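Local coordinates for cupin 2 conserved barrel domain protein (PDB 4H7L) that is of unknown function but adopts a cupin barrel fold and binds a copper(II) ion through histidine and glutamate side chains, at residues L73-N84 against V102-I113. Sequence-based numbering, arbitrary orientation.
Sequences LDHAAHATIELN and VRHRIVGEATII. With CU (copper (II) ion), chain D.
E82 and R105 face each other as a hydrogen-bonded pair between the antiparallel strands 80-83 and 104-107, whose axes come within 4.8 Å. Their side chains lie alongside on the face carrying T80 and V107. R105, extended from CG to NE, delivers NE to E82 OE1 at 2.8 Å in a salt bridge. OE1 lies near the guanidinium plane, yet NE meets it from above the carboxylate plane, with the two planes 53° apart; R105 NH2 reaches the same OE1 only weakly, so both N-H groups converge on one oxygen and the pairing is not flat bidentate. NH1 of R105 donates to A58 O, so an alanine here would probably leave both that oxygen and the E82 carboxylate without their partner.

T111 lies opposite L73 and D74 in a classic beta bulge: L73 N donates to T111 O at 2.9 Å, D74 N only weakly. T111 N returns a nearly straight bond to D74 O (174°). D74 CG sits between its backbone N and carbonyl carbon (chi1 67°), which swings the carboxylate across T111 and puts OD2 2.9 Å from T111 OG1. Q53 OE1 is a hydrogen-bond partner of this hydroxyl; one proton cannot serve both oxygens at once, and which receives it is not settled. L73 CD1 packs on I113 CG1, and the L73 side chain also packs on L73 of the second subunit.

On the other face of strand 104-107, L83 CD2 touches H104 CB at 3.7 Å. The H104 ring donates from ND1 to V102 O in the ring plane, fixing its rotation while NE2 binds copper at 2.2 Å beside H61, H63 and E68. The chemistry thus divides by face: an ion pair on one, apolar packing behind a cupin metal ligand on the other.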
ATOM      1  N   LEU B  73      -0.170 -10.202   1.485  1.00 54.06           N
ATOM      2  CA  LEU B  73      -1.536 -10.517   1.887  1.00 58.19           C
ATOM      3  C   LEU B  73      -1.710 -12.017   2.124  1.00 61.86           C
ATOM      4  O   LEU B  73      -2.413 -12.433   3.046  1.00 67.27           O
ATOM      5  CB  LEU B  73      -2.534 -10.021   0.838  1.00 57.34           C
ATOM      6  CG  LEU B  73      -2.525  -8.507   0.594  1.00 57.27           C
ATOM      7  CD1 LEU B  73      -3.731  -8.091  -0.230  1.00 59.13           C
ATOM      8  CD2 LEU B  73      -2.483  -7.731   1.902  1.00 57.18           C
ATOM      9  N   ASP B  74      -1.076 -12.827   1.286  1.00 67.28           N
ATOM     10  CA  ASP B  74      -0.997 -14.261   1.533  1.00 72.07           C
ATOM     11  C   ASP B  74       0.252 -14.814   0.864  1.00 71.22           C
ATOM     12  O   ASP B  74       0.904 -14.123   0.083  1.00 72.49           O
ATOM     13  CB  ASP B  74      -2.253 -14.988   1.039  1.00 76.46           C
ATOM     14  CG  ASP B  74      -2.390 -14.968  -0.473  1.00 84.78           C
ATOM     15  OD1 ASP B  74      -3.497 -14.651  -0.963  1.00 87.80           O
ATOM     16  OD2 ASP B  74      -1.406 -15.287  -1.175  1.00 85.68           O
ATOM     17  N   HIS B  75       0.591 -16.057   1.176  1.00 69.25           N
ATOM     18  CA  HIS B  75       1.793 -16.660   0.629  1.00 70.06           C
ATOM     19  C   HIS B  75       1.769 -18.165   0.804  1.00 74.06           C
ATOM     20  O   HIS B  75       1.091 -18.687   1.688  1.00 70.24           O
ATOM     21  CB  HIS B  75       3.026 -16.087   1.323  1.00 68.94           C
ATOM     22  CG  HIS B  75       3.116 -16.442   2.774  1.00 74.65           C
ATOM     23  ND1 HIS B  75       3.627 -17.644   3.214  1.00 82.20           N
ATOM     24  CD2 HIS B  75       2.752 -15.761   3.886  1.00 75.07           C
ATOM     25  CE1 HIS B  75       3.580 -17.685   4.532  1.00 82.58           C
ATOM     26  NE2 HIS B  75       3.052 -16.554   4.966  1.00 80.31           N
ATOM     27  N   ALA B  76       2.510 -18.858  -0.054  1.00 62.25           N
ATOM     28  CA  ALA B  76       2.709 -20.291   0.088  1.00 63.12           C
ATOM     29  C   ALA B  76       3.762 -20.519   1.161  1.00 65.97           C
ATOM     30  O   ALA B  76       4.638 -19.679   1.368  1.00 62.78           O
ATOM     31  CB  ALA B  76       3.158 -20.894  -1.228  1.00 62.59           C
ATOM     32  N   ALA B  77       3.669 -21.648   1.854  1.00 66.38           N
ATOM     33  CA  ALA B  77       4.658 -21.991   2.865  1.00 67.80           C
ATOM     34  C   ALA B  77       6.058 -21.924   2.261  1.00 65.87           C
ATOM     35  O   ALA B  77       6.271 -22.341   1.124  1.00 63.16           O
ATOM     36  CB  ALA B  77       4.383 -23.379   3.428  1.00 65.46           C
ATOM     37  N   HIS B  78       7.000 -21.381   3.026  1.00 69.35           N
ATOM     38  CA  HIS B  78       8.403 -21.290   2.615  1.00 70.45           C
ATOM     39  C   HIS B  78       8.666 -20.242   1.542  1.00 65.00           C
ATOM     40  O   HIS B  78       9.778 -20.158   1.024  1.00 63.98           O
ATOM     41  CB  HIS B  78       8.923 -22.637   2.115  1.00 72.28           C
ATOM     42  CG  HIS B  78       8.716 -23.761   3.078  1.00 77.89           C
ATOM     43  ND1 HIS B  78       7.954 -24.870   2.777  1.00 83.22           N
ATOM     44  CD2 HIS B  78       9.173 -23.950   4.337  1.00 78.09           C
ATOM     45  CE1 HIS B  78       7.951 -25.692   3.809  1.00 85.17           C
ATOM     46  NE2 HIS B  78       8.683 -25.157   4.771  1.00 84.82           N
ATOM     47  N   ALA B  79       7.661 -19.447   1.196  1.00 58.62           N
ATOM     48  CA  ALA B  79       7.889 -18.367   0.249  1.00 52.81           C
ATOM     49  C   ALA B  79       8.800 -17.360   0.929  1.00 51.03           C
ATOM     50  O   ALA B  79       8.682 -17.122   2.129  1.00 54.84           O
ATOM     51  CB  ALA B  79       6.585 -17.722  -0.163  1.00 54.04           C
ATOM     52  N   THR B  80       9.726 -16.787   0.171  1.00 56.67           N
ATOM     53  CA  THR B  80      10.656 -15.815   0.727  1.00 60.39           C
ATOM     54  C   THR B  80      10.773 -14.592  -0.160  1.00 53.00           C
ATOM     55  O   THR B  80      10.232 -14.546  -1.264  1.00 56.34           O
ATOM     56  CB  THR B  80      12.066 -16.411   0.887  1.00 60.03           C
ATOM     57  OG1 THR B  80      12.617 -16.689  -0.405  1.00 62.64           O
ATOM     58  CG2 THR B  80      12.024 -17.689   1.705  1.00 58.18           C
ATOM     59  N   ILE B  81      11.491 -13.598   0.343  1.00 45.44           N
ATOM     60  CA  ILE B  81      11.861 -12.443  -0.451  1.00 44.82           C
ATOM     61  C   ILE B  81      13.373 -12.337  -0.381  1.00 45.29           C
ATOM     62  O   ILE B  81      13.966 -12.591   0.666  1.00 45.19           O
ATOM     63  CB  ILE B  81      11.202 -11.155   0.072  1.00 45.81           C
ATOM     64  CG1 ILE B  81      11.541  -9.976  -0.838  1.00 46.78           C
ATOM     65  CG2 ILE B  81      11.646 -10.865   1.497  1.00 49.06           C
ATOM     66  CD1 ILE B  81      10.558  -8.838  -0.734  1.00 49.39           C
ATOM     67  N   GLU B  82      13.998 -12.000  -1.502  1.00 46.53           N
ATOM     68  CA  GLU B  82      15.444 -11.851  -1.544  1.00 47.63           C
ATOM     69  C   GLU B  82      15.806 -10.392  -1.721  1.00 50.88           C
ATOM     70  O   GLU B  82      15.397  -9.757  -2.690  1.00 49.67           O
ATOM     71  CB  GLU B  82      16.041 -12.692  -2.670  1.00 51.57           C
ATOM     72  CG  GLU B  82      15.963 -14.189  -2.410  1.00 67.11           C
ATOM     73  CD  GLU B  82      16.489 -15.019  -3.568  1.00 72.86           C
ATOM     74  OE1 GLU B  82      16.867 -14.432  -4.605  1.00 71.55           O
ATOM     75  OE2 GLU B  82      16.523 -16.260  -3.438  1.00 76.25           O
ATOM     76  N   LEU B  83      16.563  -9.859  -0.767  1.00 49.37           N
ATOM     77  CA  LEU B  83      16.997  -8.470  -0.812  1.00 44.49           C
ATOM     78  C   LEU B  83      18.518  -8.424  -0.783  1.00 48.08           C
ATOM     79  O   LEU B  83      19.145  -8.869   0.178  1.00 48.55           O
ATOM     80  CB  LEU B  83      16.402  -7.693   0.361  1.00 45.05           C
ATOM     81  CG  LEU B  83      14.873  -7.651   0.379  1.00 47.54           C
ATOM     82  CD1 LEU B  83      14.346  -7.187   1.725  1.00 49.90           C
ATOM     83  CD2 LEU B  83      14.367  -6.745  -0.722  1.00 48.56           C
ATOM     84  N   ASN B  84      19.106  -7.893  -1.851  1.00 53.31           N
ATOM     85  CA  ASN B  84      20.557  -7.899  -2.020  1.00 54.07           C
ATOM     86  C   ASN B  84      21.175  -9.230  -1.605  1.00 53.41           C
ATOM     87  O   ASN B  84      22.124  -9.267  -0.825  1.00 57.94           O
ATOM     88  CB  ASN B  84      21.203  -6.751  -1.238  1.00 55.43           C
ATOM     89  CG  ASN B  84      20.941  -5.391  -1.868  1.00 58.75           C
ATOM     90  OD1 ASN B  84      20.839  -5.267  -3.091  1.00 54.62           O
ATOM     91  ND2 ASN B  84      20.840  -4.362  -1.032  1.00 57.96           N
ATOM     92  N   VAL B 102      18.282  -1.525  -4.537  1.00 41.35           N
ATOM     93  CA  VAL B 102      18.206  -2.784  -3.812  1.00 44.43           C
ATOM     94  C   VAL B 102      17.742  -3.905  -4.737  1.00 42.68           C
ATOM     95  O   VAL B 102      16.597  -3.914  -5.179  1.00 44.55           O
ATOM     96  CB  VAL B 102      17.247  -2.687  -2.613  1.00 49.43           C
ATOM     97  CG1 VAL B 102      16.967  -4.069  -2.040  1.00 53.77           C
ATOM     98  CG2 VAL B 102      17.829  -1.772  -1.548  1.00 44.51           C
ATOM     99  N   ARG B 103      18.638  -4.841  -5.041  1.00 43.59           N
ATOM    100  CA  ARG B 103      18.276  -6.011  -5.837  1.00 41.85           C
ATOM    101  C   ARG B 103      17.224  -6.811  -5.085  1.00 43.43           C
ATOM    102  O   ARG B 103      17.354  -7.034  -3.884  1.00 42.99           O
ATOM    103  CB  ARG B 103      19.497  -6.892  -6.105  1.00 39.76           C
ATOM    104  CG  ARG B 103      20.350  -6.463  -7.290  1.00 41.41           C
ATOM    105  CD  ARG B 103      20.975  -5.085  -7.103  1.00 44.51           C
ATOM    106  NE  ARG B 103      21.902  -4.771  -8.191  1.00 48.99           N
ATOM    107  CZ  ARG B 103      22.470  -3.584  -8.395  1.00 47.08           C
ATOM    108  NH1 ARG B 103      22.211  -2.557  -7.596  1.00 46.09           N
ATOM    109  NH2 ARG B 103      23.296  -3.418  -9.415  1.00 46.49           N
ATOM    110  N   HIS B 104      16.183  -7.247  -5.783  1.00 47.20           N
ATOM    111  CA  HIS B 104      15.090  -7.936  -5.114  1.00 47.08           C
ATOM    112  C   HIS B 104      14.294  -8.850  -6.030  1.00 50.34           C
ATOM    113  O   HIS B 104      14.256  -8.659  -7.247  1.00 50.89           O
ATOM    114  CB  HIS B 104      14.140  -6.923  -4.454  1.00 41.95           C
ATOM    115  CG  HIS B 104      13.454  -6.008  -5.423  1.00 40.98           C
ATOM    116  ND1 HIS B 104      14.087  -4.928  -5.997  1.00 47.29           N
ATOM    117  CD2 HIS B 104      12.190  -6.007  -5.911  1.00 43.67           C
ATOM    118  CE1 HIS B 104      13.246  -4.303  -6.804  1.00 46.88           C
ATOM    119  NE2 HIS B 104      12.089  -4.939  -6.772  1.00 49.92           N
ATOM    120  N   ARG B 105      13.661  -9.849  -5.420  1.00 52.00           N
ATOM    121  CA  ARG B 105      12.677 -10.690  -6.089  1.00 51.17           C
ATOM    122  C   ARG B 105      11.989 -11.570  -5.059  1.00 51.60           C
ATOM    123  O   ARG B 105      12.516 -11.787  -3.968  1.00 51.57           O
ATOM    124  CB  ARG B 105      13.325 -11.574  -7.145  1.00 51.35           C
ATOM    125  CG  ARG B 105      14.275 -12.598  -6.573  1.00 57.43           C
ATOM    126  CD  ARG B 105      14.465 -13.765  -7.512  1.00 60.95           C
ATOM    127  NE  ARG B 105      15.505 -14.656  -7.018  1.00 66.63           N
ATOM    128  CZ  ARG B 105      16.142 -15.553  -7.759  1.00 70.87           C
ATOM    129  NH1 ARG B 105      15.856 -15.688  -9.046  1.00 71.37           N
ATOM    130  NH2 ARG B 105      17.078 -16.314  -7.208  1.00 75.70           N
ATOM    131  N   ILE B 106      10.813 -12.076  -5.408  1.00 49.94           N
ATOM    132  CA  ILE B 106      10.099 -13.009  -4.550  1.00 51.77           C
ATOM    133  C   ILE B 106      10.269 -14.439  -5.058  1.00 52.92           C
ATOM    134  O   ILE B 106      10.391 -14.678  -6.258  1.00 56.59           O
ATOM    135  CB  ILE B 106       8.611 -12.641  -4.444  1.00 49.49           C
ATOM    136  CG1 ILE B 106       8.453 -11.428  -3.529  1.00 47.54           C
ATOM    137  CG2 ILE B 106       7.805 -13.811  -3.898  1.00 50.73           C
ATOM    138  CD1 ILE B 106       7.043 -10.901  -3.433  1.00 52.22           C
ATOM    139  N   VAL B 107      10.289 -15.382  -4.126  1.00 54.80           N
ATOM    140  CA  VAL B 107      10.504 -16.787  -4.445  1.00 51.88           C
ATOM    141  C   VAL B 107       9.360 -17.590  -3.852  1.00 51.57           C
ATOM    142  O   VAL B 107       9.073 -17.479  -2.661  1.00 53.96           O
ATOM    143  CB  VAL B 107      11.845 -17.276  -3.872  1.00 51.65           C
ATOM    144  CG1 VAL B 107      12.024 -18.767  -4.105  1.00 53.14           C
ATOM    145  CG2 VAL B 107      12.995 -16.491  -4.492  1.00 50.70           C
ATOM    146  N   GLY B 108       8.703 -18.392  -4.684  1.00 51.02           N
ATOM    147  CA  GLY B 108       7.501 -19.096  -4.271  1.00 50.74           C
ATOM    148  C   GLY B 108       6.281 -18.233  -4.526  1.00 54.01           C
ATOM    149  O   GLY B 108       6.411 -17.061  -4.875  1.00 55.72           O
ATOM    150  N   GLU B 109       5.093 -18.799  -4.347  1.00 66.22           N
ATOM    151  CA  GLU B 109       3.864 -18.083  -4.665  1.00 68.02           C
ATOM    152  C   GLU B 109       3.469 -17.112  -3.555  1.00 68.76           C
ATOM    153  O   GLU B 109       3.772 -17.330  -2.384  1.00 71.91           O
ATOM    154  CB  GLU B 109       2.728 -19.064  -4.938  1.00 71.29           C
ATOM    155  CG  GLU B 109       2.980 -19.961  -6.141  1.00 77.79           C
ATOM    156  CD  GLU B 109       1.700 -20.361  -6.857  1.00 86.00           C
ATOM    157  OE1 GLU B 109       0.712 -19.600  -6.787  1.00 90.45           O
ATOM    158  OE2 GLU B 109       1.684 -21.438  -7.491  1.00 83.38           O
ATOM    159  N   ALA B 110       2.785 -16.039  -3.938  1.00 64.44           N
ATOM    160  CA  ALA B 110       2.380 -15.011  -2.988  1.00 61.72           C
ATOM    161  C   ALA B 110       1.429 -14.000  -3.624  1.00 59.58           C
ATOM    162  O   ALA B 110       1.365 -13.870  -4.845  1.00 61.21           O
ATOM    163  CB  ALA B 110       3.606 -14.295  -2.440  1.00 61.85           C
ATOM    164  N   THR B 111       0.687 -13.292  -2.779  1.00 57.49           N
ATOM    165  CA  THR B 111      -0.150 -12.183  -3.215  1.00 57.14           C
ATOM    166  C   THR B 111       0.268 -10.935  -2.447  1.00 55.36           C
ATOM    167  O   THR B 111       0.347 -10.955  -1.219  1.00 55.38           O
ATOM    168  CB  THR B 111      -1.637 -12.453  -2.946  1.00 62.00           C
ATOM    169  OG1 THR B 111      -2.013 -13.712  -3.518  1.00 66.50           O
ATOM    170  CG2 THR B 111      -2.496 -11.343  -3.540  1.00 62.41           C
ATOM    171  N   ILE B 112       0.535  -9.848  -3.159  1.00 47.06           N
ATOM    172  CA  ILE B 112       1.016  -8.645  -2.505  1.00 47.04           C
ATOM    173  C   ILE B 112       0.332  -7.380  -3.000  1.00 45.62           C
ATOM    174  O   ILE B 112      -0.248  -7.351  -4.085  1.00 45.05           O
ATOM    175  CB  ILE B 112       2.532  -8.473  -2.701  1.00 47.38           C
ATOM    176  CG1 ILE B 112       2.860  -8.226  -4.174  1.00 51.97           C
ATOM    177  CG2 ILE B 112       3.274  -9.700  -2.198  1.00 49.05           C
ATOM    178  CD1 ILE B 112       4.087  -7.375  -4.379  1.00 60.69           C
ATOM    179  N   ILE B 113       0.385  -6.345  -2.168  1.00 44.52           N
ATOM    180  CA  ILE B 113       0.104  -4.989  -2.600  1.00 41.94           C
ATOM    181  C   ILE B 113       1.447  -4.316  -2.815  1.00 41.61           C
ATOM    182  O   ILE B 113       2.204  -4.135  -1.870  1.00 48.37           O
ATOM    183  CB  ILE B 113      -0.643  -4.177  -1.530  1.00 40.44           C
ATOM    184  CG1 ILE B 113      -1.985  -4.822  -1.178  1.00 43.72           C
ATOM    185  CG2 ILE B 113      -0.846  -2.745  -2.009  1.00 45.07           C
ATOM    186  CD1 ILE B 113      -3.007  -4.744  -2.271  1.00 54.55           C
TER
HETATM  187 CU    CU D 201      10.539  -4.345  -8.286  1.00 70.35          CU